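Local atomic coordinates of uncharacterized protein C4B3.07 (Schizosaccharomyces pombe, PDB entry 3QTM), a protein that is required for correct translation termination and directly inhibits Ofd1, probably thereby stabilising the Sre1N transcription factor that activates hypoxic gene expression. Residues A[28-33]-A[77-82]. Sequence-based numbering, arbitrary orientation.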
loop_
_atom_site.group_PDB
_atom_site.type_symbol
_atom_site.label_atom_id
_atom_site.label_comp_id
_atom_site.label_asym_id
_atom_site.label_seq_id
_atom_site.Cartn_x
_atom_site.Cartn_y
_atom_site.Cartn_z
HETATM N N MSE A 28 5.370 9.029 -16.905
HETATM C CA MSE A 28 4.626 8.641 -18.087
HETATM C C MSE A 28 4.412 7.136 -18.159
HETATM O O MSE A 28 3.347 6.677 -18.567
HETATM C CB MSE A 28 5.376 9.089 -19.333
HETATM C CG MSE A 28 4.931 10.408 -19.876
HETATM SE SE MSE A 28 5.536 10.547 -21.732
HETATM C CE MSE A 28 7.296 11.287 -21.358
ATOM N N SER A 29 5.434 6.363 -17.799
ATOM C CA SER A 29 5.284 4.907 -17.786
ATOM C C SER A 29 4.148 4.509 -16.837
ATOM O O SER A 29 3.415 3.566 -17.106
ATOM C CB SER A 29 6.592 4.206 -17.410
ATOM O OG SER A 29 6.715 4.091 -16.005
ATOM N N ARG A 30 3.986 5.247 -15.742
ATOM C CA ARG A 30 2.918 4.944 -14.791
ATOM C C ARG A 30 1.535 5.350 -15.328
ATOM O O ARG A 30 0.542 4.688 -15.033
ATOM C CB ARG A 30 3.180 5.581 -13.412
ATOM C CG ARG A 30 4.568 5.275 -12.812
ATOM C CD ARG A 30 4.898 3.779 -12.845
ATOM N NE ARG A 30 4.161 3.024 -11.826
ATOM C CZ ARG A 30 4.245 1.702 -11.669
ATOM N NH1 ARG A 30 5.031 0.969 -12.470
ATOM N NH2 ARG A 30 3.547 1.108 -10.707
ATOM N N GLU A 31 1.470 6.431 -16.109
ATOM C CA GLU A 31 0.216 6.833 -16.760
ATOM C C GLU A 31 -0.217 5.793 -17.790
ATOM O O GLU A 31 -1.400 5.459 -17.891
ATOM C CB GLU A 31 0.374 8.196 -17.451
ATOM C CG GLU A 31 0.651 9.349 -16.499
ATOM C CD GLU A 31 1.149 10.601 -17.216
ATOM O OE1 GLU A 31 1.138 10.627 -18.474
ATOM O OE2 GLU A 31 1.559 11.556 -16.516
ATOM N N LYS A 32 0.746 5.300 -18.561
ATOM C CA LYS A 32 0.487 4.234 -19.525
ATOM C C LYS A 32 0.001 2.956 -18.839
ATOM O O LYS A 32 -0.930 2.294 -19.315
ATOM C CB LYS A 32 1.738 3.934 -20.347
ATOM C CG LYS A 32 2.102 5.035 -21.339
ATOM C CD LYS A 32 1.030 5.186 -22.403
ATOM C CE LYS A 32 1.212 6.478 -23.180
ATOM N NZ LYS A 32 0.284 6.558 -24.332
ATOM N N LEU A 33 0.636 2.610 -17.724
ATOM C CA LEU A 33 0.227 1.437 -16.975
ATOM C C LEU A 33 -1.242 1.586 -16.574
ATOM O O LEU A 33 -2.048 0.667 -16.757
ATOM C CB LEU A 33 1.108 1.254 -15.743
ATOM C CG LEU A 33 0.791 0.018 -14.898
ATOM C CD1 LEU A 33 0.818 -1.219 -15.775
ATOM C CD2 LEU A 33 1.775 -0.119 -13.736
ATOM N N LEU A 77 13.911 0.256 -12.410
ATOM C CA LEU A 77 14.297 -1.139 -12.200
ATOM C C LEU A 77 13.166 -1.944 -11.541
ATOM O O LEU A 77 12.860 -3.071 -11.946
ATOM C CB LEU A 77 15.606 -1.238 -11.386
ATOM C CG LEU A 77 16.862 -0.735 -12.115
ATOM C CD1 LEU A 77 18.005 -0.426 -11.143
ATOM C CD2 LEU A 77 17.328 -1.738 -13.191
ATOM N N LEU A 78 12.527 -1.356 -10.542
ATOM C CA LEU A 78 11.474 -2.063 -9.845
ATOM C C LEU A 78 10.322 -2.321 -10.800
ATOM O O LEU A 78 9.650 -3.355 -10.720
ATOM C CB LEU A 78 10.973 -1.250 -8.649
ATOM C CG LEU A 78 10.123 -2.058 -7.661
ATOM C CD1 LEU A 78 10.916 -3.276 -7.228
ATOM C CD2 LEU A 78 9.685 -1.204 -6.454
ATOM N N ALA A 79 10.096 -1.372 -11.703
ATOM C CA ALA A 79 8.943 -1.432 -12.576
ATOM C C ALA A 79 9.147 -2.548 -13.586
ATOM O O ALA A 79 8.179 -3.163 -14.033
ATOM C CB ALA A 79 8.700 -0.082 -13.281
ATOM N N VAL A 80 10.405 -2.810 -13.934
ATOM C CA VAL A 80 10.715 -3.905 -14.848
ATOM C C VAL A 80 10.288 -5.194 -14.161
ATOM O O VAL A 80 9.662 -6.053 -14.785
ATOM C CB VAL A 80 12.217 -3.971 -15.239
ATOM C CG1 VAL A 80 12.532 -5.269 -16.012
ATOM C CG2 VAL A 80 12.606 -2.754 -16.075
ATOM N N SER A 81 10.585 -5.302 -12.863
ATOM C CA SER A 81 10.154 -6.469 -12.096
ATOM C C SER A 81 8.626 -6.594 -12.049
ATOM O O SER A 81 8.099 -7.681 -12.186
ATOM C CB SER A 81 10.762 -6.490 -10.678
ATOM O OG SER A 81 10.163 -5.529 -9.823
ATOM N N GLU A 82 7.922 -5.479 -11.875
ATOM C CA GLU A 82 6.461 -5.499 -11.796
ATOM C C GLU A 82 5.840 -5.979 -13.111
ATOM O O GLU A 82 4.838 -6.678 -13.127
ATOM C CB GLU A 82 5.934 -4.103 -11.476
ATOM C CG GLU A 82 4.403 -4.006 -11.434
ATOM C CD GLU A 82 3.913 -2.590 -11.140
ATOM O OE1 GLU A 82 4.751 -1.666 -11.113
ATOM O OE2 GLU A 82 2.698 -2.390 -10.935
#
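Arg-30 meets Glu-82 with the end of its guanidinium: NH1 lies 3.0 Å and NH2 3.1 Å from the same carboxylate oxygen, OE1. Both bonds belong to a salt bridge, and both are bent, with N-H...O angles of 148° and 144°. OE1 sits close to the guanidinium plane, yet the two flat groups are turned 45° apart; NH2 takes the syn lone pair, whereas NH1 arrives on the syn side but well out of the carboxylate plane. Arg-30 gets there by folding its chain at chi2 and chi3, which also carries NH1 to 3.9 Å from the methyl CB of Ala-79. Segments 28-33 and 77-82, on helices 15-34 and 67-82, run nearly parallel, their axes 12.2 Å apart at closest approach, within first and third helices of the antiparallel helix array of a tetratricopeptide-like fold. Helix 38-58 connects them in sequence and packs against both, touching Ser-29 and Val-80, and across the remaining width the long side chains of Arg-30 and Glu-82 meet. One turn on, Leu-33 slips CD2 under one face of the Arg-30 guanidinium, 3.4 Å from its plane and toward the rim, while the same methyl lies 3.7 Å from Glu-82 OE2. Glu-82 reaches across with CG anti to its backbone N and the chain extended beyond it. Its OE2 forms a salt bridge with Arg-186, while Arg-30 NH2 also pairs with Asp-183, giving a mixed-charge cluster. An alanine in place of Glu-82 would remove the acceptor of both Arg-30 bonds and is likely to leave the two arginines' like charges less well screened.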